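Local atomic coordinates of uncharacterized protein (Bacteroides eggerthii, PDB entry 4GDZ), a protein that is of unknown function and belongs to the DUF4251 family, folding into a strongly curved, all-antiparallel beta sheet with an N-terminal helix. Residues F63-N69 and Q81-T86. Residues are numbered along the deposited sequence; the frame is centred on the assembly and turned at random.
Sequences FVTSNTN and QVAFNT
Asn69 joins its amide to the backbone of Ala83, doing with a side chain what a neighbouring strand would do with its main chain. Starting at CB, Asn69 CG lies anti to the carbonyl carbon (chi1 -70°), which carries the amide across to strand 77-85 and sets CG 3.6 Å from Ala83 O. There Asn69 OD1 accepts from Ala83 N at 2.9 Å, a fairly straight bond whose donor sits above the carbonyl plane, and the same oxygen rests 3.4 Å from Val82 CG1 and at the edge of the Phe84 ring. Asn69 ND2 spends one hydrogen on Ala83 O, at 2.9 Å, and the other on Thr65 O, 2.7 Å away with the N-H...O angle at 173°. Three bonds fix the rotation of this buried amide. Ala83 O takes a further bond from a water that accepts from Thr65 N. With an alanine in place of Asn69, the N-H of Ala83 would probably lose its acceptor, and Thr65 O and Ala83 O the donor they share, the water-mediated link remaining. On one side of the amide, Val64 CG1 packs 3.4 Å from Phe84 CB; on the other, Thr68 CG2 lies 3.7 Å from Gln81 OE1, while Gln81 NE2 reaches Thr98. Asn69 CA makes a CH...O contact with Gln81 O. Backbone bonds from Val64 to Asn52 and from Asn69 to Ala51 keep both ends of the excursion on strand 46-55. The arrangement is that of an antiparallel beta hairpin, strands 61-74 and 77-85, whose first strand is interrupted by a short 3-10 turn and bridged there by an asparagine.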
loop_
_atom_site.group_PDB
_atom_site.type_symbol
_atom_site.label_atom_id
_atom_site.label_comp_id
_atom_site.label_asym_id
_atom_site.label_seq_id
_atom_site.Cartn_x
_atom_site.Cartn_y
_atom_site.Cartn_z
ATOM N N PHE A 63 2.795 -14.474 -0.550
ATOM C CA PHE A 63 2.188 -15.319 0.509
ATOM C C PHE A 63 3.241 -16.062 1.329
ATOM O O PHE A 63 4.355 -16.260 0.868
ATOM C CB PHE A 63 1.161 -16.279 -0.055
ATOM C CG PHE A 63 1.671 -17.144 -1.181
ATOM C CD1 PHE A 63 2.419 -18.295 -0.920
ATOM C CD2 PHE A 63 1.381 -16.814 -2.492
ATOM C CE1 PHE A 63 2.849 -19.111 -1.961
ATOM C CE2 PHE A 63 1.812 -17.627 -3.535
ATOM C CZ PHE A 63 2.567 -18.758 -3.253
ATOM N N VAL A 64 2.885 -16.415 2.568
ATOM C CA VAL A 64 3.783 -17.086 3.514
ATOM C C VAL A 64 2.950 -18.119 4.277
ATOM O O VAL A 64 1.738 -18.036 4.306
ATOM C CB VAL A 64 4.470 -16.155 4.542
ATOM C CG1 VAL A 64 5.313 -15.077 3.858
ATOM C CG2 VAL A 64 3.462 -15.573 5.551
ATOM N N THR A 65 3.623 -19.091 4.878
ATOM C CA THR A 65 2.986 -20.095 5.737
ATOM C C THR A 65 2.768 -19.580 7.153
ATOM O O THR A 65 3.715 -19.208 7.817
ATOM C CB THR A 65 3.913 -21.320 5.861
ATOM O OG1 THR A 65 4.278 -21.753 4.547
ATOM C CG2 THR A 65 3.252 -22.453 6.640
ATOM N N SER A 66 1.534 -19.642 7.631
ATOM C CA SER A 66 1.188 -19.257 9.001
ATOM C C SER A 66 1.904 -20.028 10.129
ATOM O O SER A 66 2.209 -19.452 11.179
ATOM C CB SER A 66 -0.330 -19.389 9.182
ATOM O OG SER A 66 -0.698 -18.929 10.457
ATOM N N ASN A 67 2.187 -21.322 9.917
ATOM C CA ASN A 67 2.867 -22.157 10.932
ATOM C C ASN A 67 4.176 -21.568 11.487
ATOM O O ASN A 67 4.532 -21.783 12.654
ATOM C CB ASN A 67 3.185 -23.571 10.390
ATOM C CG ASN A 67 3.872 -24.444 11.453
ATOM O OD1 ASN A 67 3.318 -24.647 12.546
ATOM N ND2 ASN A 67 5.099 -24.905 11.174
ATOM N N THR A 68 4.909 -20.822 10.654
ATOM C CA THR A 68 6.142 -20.171 11.113
ATOM C C THR A 68 6.107 -18.656 10.874
ATOM O O THR A 68 7.150 -18.033 10.730
ATOM C CB THR A 68 7.361 -20.780 10.393
ATOM O OG1 THR A 68 7.194 -20.631 8.968
ATOM C CG2 THR A 68 7.510 -22.281 10.731
ATOM N N ASN A 69 4.914 -18.059 10.867
ATOM C CA ASN A 69 4.750 -16.616 10.698
ATOM C C ASN A 69 3.602 -16.104 11.577
ATOM O O ASN A 69 2.426 -16.062 11.164
ATOM C CB ASN A 69 4.531 -16.274 9.220
ATOM C CG ASN A 69 5.773 -16.477 8.393
ATOM O OD1 ASN A 69 6.704 -15.665 8.445
ATOM N ND2 ASN A 69 5.831 -17.598 7.661
ATOM N N GLN A 81 7.594 -15.538 15.650
ATOM C CA GLN A 81 8.331 -16.333 14.700
ATOM C C GLN A 81 7.955 -15.854 13.292
ATOM O O GLN A 81 6.783 -15.794 12.964
ATOM C CB GLN A 81 8.017 -17.819 14.849
ATOM C CG GLN A 81 8.834 -18.705 13.883
ATOM C CD GLN A 81 8.833 -20.160 14.285
ATOM O OE1 GLN A 81 7.832 -20.855 14.116
ATOM N NE2 GLN A 81 9.959 -20.630 14.836
ATOM N N VAL A 82 8.961 -15.537 12.485
ATOM C CA VAL A 82 8.790 -15.143 11.075
ATOM C C VAL A 82 9.810 -15.935 10.276
ATOM O O VAL A 82 10.960 -16.039 10.679
ATOM C CB VAL A 82 9.005 -13.619 10.864
ATOM C CG1 VAL A 82 8.951 -13.260 9.358
ATOM C CG2 VAL A 82 7.966 -12.819 11.659
ATOM N N ALA A 83 9.381 -16.508 9.155
ATOM C CA ALA A 83 10.260 -17.249 8.268
ATOM C C ALA A 83 9.581 -17.372 6.920
ATOM O O ALA A 83 8.584 -18.092 6.777
ATOM C CB ALA A 83 10.637 -18.641 8.802
ATOM N N PHE A 84 10.119 -16.647 5.947
ATOM C CA PHE A 84 9.564 -16.654 4.581
ATOM C C PHE A 84 10.702 -16.817 3.582
ATOM O O PHE A 84 11.830 -16.320 3.775
ATOM C CB PHE A 84 8.695 -15.419 4.315
ATOM C CG PHE A 84 9.384 -14.109 4.527
ATOM C CD1 PHE A 84 10.092 -13.494 3.483
ATOM C CD2 PHE A 84 9.290 -13.444 5.741
ATOM C CE1 PHE A 84 10.693 -12.275 3.675
ATOM C CE2 PHE A 84 9.918 -12.228 5.944
ATOM C CZ PHE A 84 10.635 -11.644 4.912
ATOM N N ASN A 85 10.400 -17.564 2.535
ATOM C CA ASN A 85 11.337 -17.863 1.512
ATOM C C ASN A 85 10.470 -17.842 0.235
ATOM O O ASN A 85 9.875 -18.820 -0.096
ATOM C CB ASN A 85 11.960 -19.258 1.842
ATOM C CG ASN A 85 12.714 -19.838 0.682
ATOM O OD1 ASN A 85 13.040 -19.126 -0.231
ATOM N ND2 ASN A 85 13.009 -21.123 0.726
ATOM N N THR A 86 10.366 -16.700 -0.413
ATOM C CA THR A 86 9.312 -16.426 -1.417
ATOM C C THR A 86 9.900 -16.252 -2.816
ATOM O O THR A 86 11.107 -16.193 -2.989
ATOM C CB THR A 86 8.505 -15.156 -1.077
ATOM O OG1 THR A 86 9.305 -13.989 -1.329
ATOM C CG2 THR A 86 8.035 -15.142 0.413
HETATM O O HOH W 1 6.688 -19.227 4.818
#